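Hemolysin (Enterococcus faecalis, PDB 2R2Z) is a membrane-associated protein of the UPF0053 family whose transporter-associated domain, the part crystallised here, binds zinc ions and may also bind flavin adenine dinucleotide. Local coordinates at residues A[16-22]-A[83-89]; A[56-62]-A[74-80]; A[48-53]-A[64-68]; A[8-12]-A[21-25]. All coordinates share one frame; numbering follows the deposited sequence. Where two conformers were deposited one is given.

Contact 1: residues A[16-22]-A[83-89]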
# COMPACT_ATOMS: atom_id res chain seq x y z
N ASN A 16 -4.50 -8.28 11.64
CA ASN A 16 -4.79 -6.98 11.05
C ASN A 16 -3.62 -6.29 10.36
O ASN A 16 -3.69 -5.09 10.10
CB ASN A 16 -5.40 -6.03 12.10
CG ASN A 16 -6.52 -6.66 12.85
OD1 ASN A 16 -6.51 -6.71 14.09
ND2 ASN A 16 -7.44 -7.25 12.12
N GLU A 17 -2.59 -7.05 10.00
CA GLU A 17 -1.39 -6.44 9.42
C GLU A 17 -0.79 -7.34 8.36
O GLU A 17 -0.58 -8.54 8.58
CB GLU A 17 -0.38 -6.16 10.52
CG GLU A 17 0.72 -5.20 10.13
CD GLU A 17 1.53 -4.77 11.34
OE1 GLU A 17 1.11 -4.99 12.50
OE2 GLU A 17 2.60 -4.20 11.14
N TYR A 18 -0.48 -6.72 7.22
CA TYR A 18 -0.06 -7.44 6.01
C TYR A 18 1.04 -6.66 5.31
O TYR A 18 1.15 -5.43 5.48
CB TYR A 18 -1.26 -7.60 5.03
CG TYR A 18 -2.44 -8.33 5.62
CD1 TYR A 18 -2.66 -9.68 5.33
CD2 TYR A 18 -3.29 -7.70 6.52
CE1 TYR A 18 -3.74 -10.36 5.90
CE2 TYR A 18 -4.34 -8.38 7.11
CZ TYR A 18 -4.55 -9.70 6.80
OH TYR A 18 -5.63 -10.34 7.39
N LEU A 19 1.84 -7.37 4.52
CA LEU A 19 2.77 -6.76 3.58
C LEU A 19 2.23 -7.02 2.18
O LEU A 19 1.85 -8.14 1.85
CB LEU A 19 4.18 -7.36 3.72
CG LEU A 19 4.82 -7.15 5.09
CD1 LEU A 19 6.15 -7.91 5.19
CD2 LEU A 19 5.06 -5.67 5.39
N VAL A 20 2.18 -5.97 1.38
CA VAL A 20 1.59 -6.02 0.05
C VAL A 20 2.62 -5.57 -0.97
O VAL A 20 3.24 -4.51 -0.80
CB VAL A 20 0.34 -5.12 -0.01
CG1 VAL A 20 -0.16 -4.91 -1.46
CG2 VAL A 20 -0.75 -5.72 0.87
N GLN A 21 2.84 -6.37 -2.01
CA GLN A 21 3.74 -5.97 -3.08
C GLN A 21 3.17 -4.78 -3.83
O GLN A 21 1.97 -4.72 -4.13
CB GLN A 21 3.99 -7.17 -4.01
CG GLN A 21 4.58 -8.39 -3.28
CD GLN A 21 5.97 -8.13 -2.73
OE1 GLN A 21 6.83 -7.65 -3.45
NE2 GLN A 21 6.19 -8.44 -1.45
N GLY A 22 4.04 -3.83 -4.16
CA GLY A 22 3.65 -2.64 -4.92
C GLY A 22 2.93 -2.95 -6.22
O GLY A 22 2.06 -2.19 -6.67
N LEU A 83 8.44 -0.81 -3.44
CA LEU A 83 8.47 -2.27 -3.58
C LEU A 83 7.39 -2.95 -2.73
O LEU A 83 6.77 -3.87 -3.19
CB LEU A 83 9.83 -2.84 -3.17
CG LEU A 83 11.03 -2.93 -4.12
CD1 LEU A 83 12.11 -3.77 -3.47
CD2 LEU A 83 10.66 -3.52 -5.47
N VAL A 84 7.32 -2.55 -1.46
CA VAL A 84 6.45 -3.24 -0.50
C VAL A 84 5.75 -2.21 0.36
O VAL A 84 6.39 -1.28 0.88
CB VAL A 84 7.26 -4.24 0.39
CG1 VAL A 84 6.33 -4.99 1.32
CG2 VAL A 84 8.04 -5.24 -0.47
N LEU A 85 4.44 -2.41 0.53
CA LEU A 85 3.63 -1.60 1.45
C LEU A 85 3.35 -2.42 2.69
O LEU A 85 3.16 -3.62 2.60
CB LEU A 85 2.27 -1.26 0.80
CG LEU A 85 2.23 -0.27 -0.36
CD1 LEU A 85 2.73 -0.91 -1.66
CD2 LEU A 85 0.81 0.24 -0.56
N ARG A 86 3.27 -1.76 3.83
CA ARG A 86 2.67 -2.37 5.00
C ARG A 86 1.25 -1.85 5.13
O ARG A 86 1.00 -0.67 4.90
CB ARG A 86 3.49 -2.04 6.25
CG ARG A 86 2.97 -2.68 7.54
CD ARG A 86 3.72 -2.15 8.76
NE ARG A 86 5.17 -2.40 8.74
CZ ARG A 86 5.81 -3.28 9.49
NH1 ARG A 86 5.17 -4.09 10.31
NH2 ARG A 86 7.12 -3.36 9.40
N VAL A 87 0.32 -2.74 5.45
CA VAL A 87 -1.07 -2.36 5.61
C VAL A 87 -1.57 -2.78 6.97
O VAL A 87 -1.43 -3.95 7.35
CB VAL A 87 -1.92 -3.05 4.54
CG1 VAL A 87 -3.34 -2.55 4.59
CG2 VAL A 87 -1.28 -2.88 3.14
N HIS A 88 -2.11 -1.82 7.73
CA HIS A 88 -2.81 -2.15 8.95
C HIS A 88 -4.29 -1.82 8.82
O HIS A 88 -4.68 -0.80 8.27
CB HIS A 88 -2.21 -1.42 10.15
CG HIS A 88 -2.49 -2.11 11.44
ND1 HIS A 88 -3.69 -2.02 12.10
CD2 HIS A 88 -1.72 -2.95 12.17
CE1 HIS A 88 -3.65 -2.75 13.19
NE2 HIS A 88 -2.47 -3.32 13.26
N PHE A 89 -5.11 -2.73 9.33
CA PHE A 89 -6.56 -2.55 9.36
C PHE A 89 -7.03 -2.25 10.77
O PHE A 89 -6.62 -2.90 11.72
CB PHE A 89 -7.27 -3.81 8.86
CG PHE A 89 -7.02 -4.09 7.42
CD1 PHE A 89 -7.84 -3.54 6.45
CD2 PHE A 89 -5.97 -4.89 7.00
CE1 PHE A 89 -7.62 -3.77 5.11
CE2 PHE A 89 -5.74 -5.13 5.66
CZ PHE A 89 -6.56 -4.57 4.71

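Contact 2: residues A[56-62]-A[74-80]. With ZN (zinc ion), chain B; ZN (zinc ion), chain C.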
# COMPACT_ATOMS: atom_id res chain seq x y z
N ILE A 56 7.84 11.05 -3.15
CA ILE A 56 8.50 9.74 -3.12
C ILE A 56 9.41 9.68 -1.89
O ILE A 56 10.28 10.53 -1.72
CB ILE A 56 9.29 9.47 -4.43
CG1 ILE A 56 8.36 9.53 -5.65
CG2 ILE A 56 9.98 8.12 -4.37
CD1 ILE A 56 9.07 9.38 -6.99
N PRO A 57 9.19 8.70 -1.00
CA PRO A 57 10.03 8.55 0.18
C PRO A 57 11.48 8.18 -0.19
O PRO A 57 11.68 7.44 -1.16
CB PRO A 57 9.37 7.38 0.93
CG PRO A 57 7.97 7.30 0.38
CD PRO A 57 8.08 7.71 -1.03
N ASP A 58 12.44 8.66 0.61
CA ASP A 58 13.87 8.22 0.60
C ASP A 58 13.91 6.74 0.99
O ASP A 58 13.02 6.26 1.72
CB ASP A 58 14.63 9.10 1.64
CG ASP A 58 16.18 8.94 1.64
OD1 ASP A 58 16.77 8.26 0.77
OD2 ASP A 58 16.81 9.56 2.55
N GLU A 59 14.89 5.99 0.48
CA GLU A 59 15.09 4.64 0.98
C GLU A 59 15.27 4.72 2.49
O GLU A 59 16.03 5.57 2.99
CB GLU A 59 16.30 3.99 0.34
CG GLU A 59 16.09 3.62 -1.11
CD GLU A 59 17.37 3.08 -1.76
OE1 GLU A 59 18.45 3.44 -1.27
OE2 GLU A 59 17.25 2.31 -2.73
N GLY A 60 14.54 3.87 3.21
CA GLY A 60 14.60 3.84 4.66
C GLY A 60 13.57 4.73 5.34
O GLY A 60 13.38 4.62 6.54
N GLU A 61 12.92 5.60 4.57
CA GLU A 61 11.88 6.48 5.13
C GLU A 61 10.53 5.81 4.94
O GLU A 61 10.22 5.33 3.83
CB GLU A 61 11.88 7.78 4.36
CG GLU A 61 11.20 8.91 5.04
CD GLU A 61 11.51 10.22 4.35
OE1 GLU A 61 11.92 10.20 3.14
OE2 GLU A 61 11.34 11.27 5.01
N LYS A 62 9.71 5.81 5.99
CA LYS A 62 8.48 5.01 6.01
C LYS A 62 7.24 5.84 6.36
O LYS A 62 6.60 5.62 7.40
CB LYS A 62 8.66 3.82 6.96
CG LYS A 62 9.83 2.92 6.60
CD LYS A 62 9.85 1.69 7.46
CE LYS A 62 11.03 0.79 7.10
NZ LYS A 62 11.11 -0.35 8.06
N ALA A 74 4.82 3.04 3.48
CA ALA A 74 5.83 2.68 2.50
C ALA A 74 6.92 1.91 3.23
O ALA A 74 7.80 2.51 3.86
CB ALA A 74 6.40 3.96 1.87
N GLU A 75 6.88 0.58 3.13
CA GLU A 75 7.76 -0.26 3.93
C GLU A 75 9.14 -0.44 3.32
O GLU A 75 10.13 -0.48 4.05
CB GLU A 75 7.10 -1.61 4.17
CG GLU A 75 7.77 -2.39 5.27
CD GLU A 75 7.75 -1.66 6.62
OE1 GLU A 75 6.83 -0.85 6.93
OE2 GLU A 75 8.67 -1.88 7.39
N GLU A 76 9.20 -0.59 2.00
CA GLU A 76 10.47 -0.82 1.31
C GLU A 76 10.49 -0.12 -0.02
O GLU A 76 9.65 -0.41 -0.89
CB GLU A 76 10.72 -2.32 1.11
CG GLU A 76 12.10 -2.59 0.56
CD GLU A 76 12.43 -4.06 0.38
OE1 GLU A 76 11.55 -4.92 0.59
OE2 GLU A 76 13.60 -4.35 0.03
N MSE A 77 11.48 0.75 -0.17
CA MSE A 77 11.79 1.42 -1.44
C MSE A 77 12.99 0.75 -2.09
O MSE A 77 13.92 0.33 -1.40
CB MSE A 77 12.16 2.88 -1.22
CG MSE A 77 11.12 3.70 -0.49
SE MSE A 77 9.44 3.84 -1.45
CE MSE A 77 10.11 4.75 -3.05
N GLU A 78 12.95 0.66 -3.41
CA GLU A 78 14.14 0.28 -4.18
C GLU A 78 14.37 1.43 -5.14
O GLU A 78 13.71 1.55 -6.17
CB GLU A 78 13.93 -1.06 -4.92
CG GLU A 78 15.15 -1.52 -5.75
CD GLU A 78 15.04 -2.95 -6.23
OE1 GLU A 78 14.93 -3.86 -5.37
OE2 GLU A 78 15.07 -3.18 -7.46
N GLY A 79 15.31 2.30 -4.77
CA GLY A 79 15.41 3.60 -5.45
C GLY A 79 14.08 4.30 -5.29
O GLY A 79 13.51 4.33 -4.18
N THR A 80 13.53 4.81 -6.38
CA THR A 80 12.26 5.49 -6.30
C THR A 80 11.05 4.58 -6.49
O THR A 80 9.92 5.06 -6.48
CB THR A 80 12.18 6.65 -7.29
OG1 THR A 80 12.36 6.16 -8.61
CG2 THR A 80 13.24 7.70 -6.98
ZN ZN B . 20.02 3.00 -2.39
ZN ZN C . 12.01 13.16 4.43
O HOH W 1 13.61 6.68 -2.89
O HOH W 2 12.79 1.80 2.23
O HOH W 3 10.36 2.85 2.80
O HOH W 4 13.31 12.38 3.10
O HOH W 5 10.37 12.99 3.01

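Contact 3: residues A[48-53]-A[64-68]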
# COMPACT_ATOMS: atom_id res chain seq x y z
N TYR A 48 -0.77 3.91 -6.12
CA TYR A 48 -1.76 4.46 -5.20
C TYR A 48 -1.07 5.20 -4.05
O TYR A 48 -1.38 6.37 -3.77
CB TYR A 48 -2.64 3.32 -4.67
CG TYR A 48 -3.74 3.81 -3.75
CD1 TYR A 48 -5.01 4.11 -4.25
CD2 TYR A 48 -3.50 3.98 -2.39
CE1 TYR A 48 -6.00 4.58 -3.40
CE2 TYR A 48 -4.48 4.47 -1.54
CZ TYR A 48 -5.73 4.76 -2.04
OH TYR A 48 -6.68 5.21 -1.16
N LEU A 49 -0.17 4.53 -3.36
CA LEU A 49 0.42 5.13 -2.17
C LEU A 49 1.32 6.31 -2.51
O LEU A 49 1.28 7.33 -1.83
CB LEU A 49 1.12 4.09 -1.30
CG LEU A 49 1.72 4.64 0.01
CD1 LEU A 49 0.68 5.37 0.88
CD2 LEU A 49 2.37 3.54 0.83
N ILE A 50 2.13 6.16 -3.56
CA ILE A 50 2.99 7.26 -3.99
C ILE A 50 2.15 8.51 -4.30
O ILE A 50 2.46 9.60 -3.83
CB ILE A 50 3.88 6.85 -5.19
CG1 ILE A 50 4.98 5.86 -4.75
CG2 ILE A 50 4.46 8.09 -5.91
CD1 ILE A 50 5.92 6.34 -3.63
N THR A 51 1.08 8.32 -5.06
CA THR A 51 0.20 9.42 -5.44
C THR A 51 -0.42 10.04 -4.19
O THR A 51 -0.44 11.26 -4.04
CB THR A 51 -0.91 8.96 -6.38
OG1 THR A 51 -0.31 8.41 -7.56
CG2 THR A 51 -1.81 10.14 -6.78
N ALA A 52 -0.92 9.21 -3.27
CA ALA A 52 -1.58 9.71 -2.07
C ALA A 52 -0.62 10.47 -1.17
O ALA A 52 -0.99 11.50 -0.59
CB ALA A 52 -2.23 8.58 -1.32
N LEU A 53 0.61 9.99 -1.04
CA LEU A 53 1.63 10.66 -0.22
C LEU A 53 2.02 12.00 -0.82
O LEU A 53 2.30 12.97 -0.10
CB LEU A 53 2.88 9.80 -0.07
CG LEU A 53 2.74 8.55 0.80
CD1 LEU A 53 4.00 7.71 0.62
CD2 LEU A 53 2.48 8.89 2.26
N SER A 64 3.31 7.21 6.04
CA SER A 64 2.05 6.51 5.91
C SER A 64 0.94 7.41 5.42
O SER A 64 1.01 8.65 5.48
CB SER A 64 1.66 5.89 7.24
OG SER A 64 1.46 6.90 8.21
N PHE A 65 -0.09 6.77 4.88
CA PHE A 65 -1.31 7.41 4.43
C PHE A 65 -2.47 6.62 5.02
O PHE A 65 -2.52 5.39 4.88
CB PHE A 65 -1.39 7.40 2.90
CG PHE A 65 -2.65 8.01 2.37
CD1 PHE A 65 -2.86 9.39 2.44
CD2 PHE A 65 -3.62 7.21 1.78
CE1 PHE A 65 -4.03 9.96 1.94
CE2 PHE A 65 -4.78 7.77 1.28
CZ PHE A 65 -4.99 9.15 1.36
N GLU A 66 -3.39 7.33 5.66
CA GLU A 66 -4.56 6.69 6.23
C GLU A 66 -5.78 7.00 5.38
O GLU A 66 -5.93 8.12 4.88
CB GLU A 66 -4.74 7.14 7.68
CG GLU A 66 -3.46 6.93 8.50
CD GLU A 66 -3.64 7.17 9.99
OE1 GLU A 66 -4.62 6.66 10.57
OE2 GLU A 66 -2.77 7.85 10.57
N VAL A 67 -6.65 6.01 5.22
CA VAL A 67 -7.87 6.16 4.44
C VAL A 67 -8.88 5.17 5.01
O VAL A 67 -8.59 3.98 5.10
CB VAL A 67 -7.60 6.00 2.91
CG1 VAL A 67 -6.89 4.69 2.57
CG2 VAL A 67 -8.89 6.14 2.13
N GLY A 68 -10.04 5.65 5.44
CA GLY A 68 -11.02 4.77 6.06
C GLY A 68 -10.41 4.08 7.27
O GLY A 68 -9.79 4.71 8.11

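Contact 4: residues A[8-12]-A[21-25]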
# COMPACT_ATOMS: atom_id res chain seq x y z
N ASN A 8 3.52 -14.83 -4.07
CA ASN A 8 2.23 -14.17 -3.74
C ASN A 8 2.33 -12.64 -3.70
O ASN A 8 3.40 -12.07 -3.46
CB ASN A 8 1.64 -14.73 -2.43
CG ASN A 8 2.69 -15.02 -1.38
OD1 ASN A 8 2.90 -16.18 -1.00
ND2 ASN A 8 3.35 -13.98 -0.89
N LEU A 9 1.20 -11.99 -3.96
CA LEU A 9 1.16 -10.53 -4.02
C LEU A 9 1.07 -9.90 -2.65
O LEU A 9 1.28 -8.70 -2.51
CB LEU A 9 -0.03 -10.09 -4.86
CG LEU A 9 0.05 -10.38 -6.36
CD1 LEU A 9 -1.34 -10.28 -6.97
CD2 LEU A 9 1.01 -9.40 -7.01
N TYR A 10 0.74 -10.69 -1.64
CA TYR A 10 0.65 -10.18 -0.27
C TYR A 10 0.93 -11.31 0.69
O TYR A 10 0.81 -12.48 0.34
CB TYR A 10 -0.73 -9.57 0.03
CG TYR A 10 -1.83 -10.59 0.12
CD1 TYR A 10 -2.23 -11.11 1.35
CD2 TYR A 10 -2.46 -11.06 -1.04
CE1 TYR A 10 -3.23 -12.07 1.43
CE2 TYR A 10 -3.45 -12.03 -0.96
CZ TYR A 10 -3.82 -12.53 0.27
OH TYR A 10 -4.83 -13.47 0.35
N THR A 11 1.26 -10.94 1.92
CA THR A 11 1.32 -11.90 2.99
C THR A 11 0.86 -11.25 4.28
O THR A 11 1.10 -10.06 4.53
CB THR A 11 2.72 -12.48 3.23
OG1 THR A 11 2.64 -13.42 4.32
CG2 THR A 11 3.72 -11.38 3.57
N GLN A 12 0.16 -12.01 5.10
CA GLN A 12 -0.07 -11.59 6.47
C GLN A 12 1.23 -11.60 7.26
O GLN A 12 2.13 -12.40 6.96
CB GLN A 12 -1.12 -12.48 7.11
CG GLN A 12 -1.65 -11.93 8.40
CD GLN A 12 -2.79 -12.75 8.95
OE1 GLN A 12 -3.08 -13.85 8.46
NE2 GLN A 12 -3.41 -12.27 10.00
N GLN A 21 2.84 -6.37 -2.01
CA GLN A 21 3.74 -5.97 -3.08
C GLN A 21 3.17 -4.78 -3.83
O GLN A 21 1.97 -4.72 -4.13
CB GLN A 21 3.99 -7.17 -4.01
CG GLN A 21 4.58 -8.39 -3.28
CD GLN A 21 5.97 -8.13 -2.73
OE1 GLN A 21 6.83 -7.65 -3.45
NE2 GLN A 21 6.19 -8.44 -1.45
N GLY A 22 4.04 -3.83 -4.16
CA GLY A 22 3.65 -2.64 -4.92
C GLY A 22 2.93 -2.95 -6.22
O GLY A 22 2.06 -2.19 -6.67
N ARG A 23 3.31 -4.07 -6.86
CA ARG A 23 2.69 -4.44 -8.13
C ARG A 23 1.25 -4.94 -8.02
O ARG A 23 0.59 -5.10 -9.05
CB ARG A 23 3.52 -5.51 -8.84
CG ARG A 23 3.63 -6.82 -8.06
CD ARG A 23 4.20 -7.96 -8.92
NE ARG A 23 5.46 -7.63 -9.58
CZ ARG A 23 6.66 -7.71 -9.03
NH1 ARG A 23 6.79 -8.11 -7.77
NH2 ARG A 23 7.73 -7.38 -9.75
N MSE A 24 0.77 -5.22 -6.81
CA MSE A 24 -0.60 -5.68 -6.65
C MSE A 24 -1.55 -4.63 -7.19
O MSE A 24 -1.41 -3.44 -6.89
CB MSE A 24 -0.90 -5.97 -5.19
CG MSE A 24 -2.24 -6.64 -4.99
SE MSE A 24 -2.56 -7.10 -3.11
CE MSE A 24 -3.96 -8.46 -3.37
N LEU A 25 -2.51 -5.06 -7.99
CA LEU A 25 -3.49 -4.12 -8.51
C LEU A 25 -4.41 -3.62 -7.40
O LEU A 25 -4.78 -4.38 -6.51
CB LEU A 25 -4.33 -4.79 -9.60
CG LEU A 25 -3.54 -5.22 -10.83
CD1 LEU A 25 -4.47 -5.98 -11.75
CD2 LEU A 25 -2.95 -4.03 -11.56

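Contact 1: residues A[16-22]-A[83-89]
Val-20 and Val-87 meet through their CG2 methyls, 3.7 Å apart, on the buried face of two neighbouring antiparallel strands, 17-21 and 83-89. In both valines CG2 stands beside the backbone N, since CG1 takes the place opposite it (chi1 168° in Val-20), which brings the methyls together. Phe-29 of helix 26-33 closes over both, while Leu-85 reaches back with CD1 to the CA of Gly-22 at 3.8 Å and packs on helix 45-53. Further along this face the Tyr-18 and Phe-89 rings meet with planes 84° apart, CD2 of Tyr-18 lying 3.7 Å from CE2 of Phe-89, and Phe-33 touches both rings. The backbones are joined by near-straight hydrogen bonds, such as Leu-85 N to Val-20 O at 2.8 Å.

The other face is looser and more mixed. Leu-19 sets CB against CG1 of Val-84 and CD2 alongside CB of Arg-86. Arg-86 bends about its CG-CD bond (chi3) and presents NH1 to OE2 of Glu-17, which lies in the guanidinium plane, in a salt bridge of 2.7 Å; the two planar groups are turned 56° apart. NE of the same arginine is held by Glu-75, which probably fixes the rotation of the group. Glu-17 is also a zinc ligand, so the bridge probably helps to orient a metal-binding carboxylate on the outer face of an antiparallel sheet whose other face is packed under helices.

Contact 2: residues A[56-62]-A[74-80]
The loop 56-62 makes a type II turn from Asp-58 to Glu-61 and lies beside the end of strand 70-78, where waters bridge the backbones of Gly-60 and Met-77 and of Glu-61 and Ala-74. Selenomethionine Met-77 fills the space between: its chain, bent at chi2 and chi3, brings CE to 3.6 Å from CG2 of Ile-56, while SE lies against the ring of Pro-57. CG of that proline also rests on CB of Ala-74 at 4.0 Å.

OE2 of Glu-59 accepts the backbone N-H of Gly-79 at 2.8 Å, met on the anti side and 26° out of the carboxylate plane, while OE1 binds a zinc ion at 2.0 Å. Within the turn, Glu-61 OE1 uses its anti lone pair for Asp-58 N and also accepts from a zinc-bound water, and OE2 binds that second zinc ion at 2.1 Å. Asp-58 OD1 binds another zinc ion. The extended Lys-62 places NZ 3.0 Å from Glu-75 OE2, above the carboxylate plane; Arg-86 holds the other oxygen. Glu-59 and Glu-61 thus each have one oxygen on a backbone N-H and the other on metal, a division that probably favours the ionised carboxylates and presets their direction.

Contact 3: residues A[48-53]-A[64-68]
Ala-52 sets its methyl over the centre of one face of the Phe-65 ring, and this CH-pi contact is the centre of the packing between helix 48-53 and strand 64-67. CB of Ala-52 stands 3.6 Å from the ring centroid and only 7° off the ring normal, so all six ring carbons lie at similar distances from it. Phe-65 reaches this place with CG opposite its own backbone N (chi1 178°), which carries the ring from the strand to the flank of the helix.

Aliphatic contacts gather at the root of the same side chain. CD1 of Leu-49 approaches CB of Phe-65 to 3.5 Å, the two side chains running past each other in opposite directions. One helical turn on, CD2 of Leu-53 lies 4.2 Å from the same CB. This is helix-on-sheet packing in an alpha+beta domain, the helix axis crossing the strand at 93°. Leu-49 also packs on Leu-72, Leu-82 and Leu-85, so it spans from the edge strand inward.

The remaining contacts involve oxygens. CD2 of Leu-53 lies 3.5 Å from the carbonyl oxygen of Ser-64. The OH of Tyr-48 comes to the edge of the Phe-65 ring, near the ring plane and 4.0 Å from CE2, and CG1 of Val-67 meets the same oxygen at 3.8 Å. The Tyr-48 and Phe-65 side chains cross at about a right angle.

Contact 4: residues A[8-12]-A[21-25]
Leu-9 meets Gln-21 and the turn that follows it where the first two strands of the antiparallel sheet, joined as a beta hairpin, lie at their open end. The backbone N-H of Gln-21 donates a hydrogen bond to the carbonyl oxygen of Leu-9 at 2.8 Å, with an angle of 165° at the hydrogen. The side chain of Gln-21 begins alongside the same oxygen, its CG 3.4 Å from Leu-9 O, before it bends at chi2. The chain then turns: residues 21-24 form a type I beta turn, closed by a hydrogen bond from Met-24 N to Gln-21 O, and Gly-22 gives its N-H to Leu-83 of strand 81-89. Arg-23, on the surface, offers only the aliphatic part of its chain to this contact. Its CG lies 3.8 Å from CD2 of Leu-9, and the two side chains cross at about a right angle.

Selenomethionine Met-24 is the deeper partner. With CG opposite its backbone N (chi1 -172°) and the chain extended beyond, it runs alongside Leu-9, whose CB is 4.1 Å from CG of Met-24, and on toward Tyr-10. Val-32 of helix 26-33 touches both Met-24 and Tyr-10, and Phe-33 meets the tyrosine edge-to-face, so the hairpin end is closed against that helix. The chain of Met-24 ends in a methyl, CE, 3.8 Å from CD2 of the Tyr-10 ring.

In the fold
All four contacts reach one five-stranded antiparallel sheet, ordered 10-14, 17-21, 81-89, 70-78, 64-67. Contact 1 joins the second strand to the central one, and contact 4, about 8 Å away between centres, shares Gln-21 and Gly-22 with it. Contact 4 closes first along the chain, before contacts 2 and 3 open. These two lie toward the other edge, their centres about 14 Å apart, and alternate along the chain; both fall between the two segments of contact 1. Leu-49 of contact 3 touches Leu-85 of contact 1, while Glu-75 and Arg-86 tie contact 2 to contact 1. Contacts 3 and 4 sit on opposite sides of the chain's centre. Zinc ligands occur in contacts 1 and 2, placing metal sites at separate parts of this compact domain.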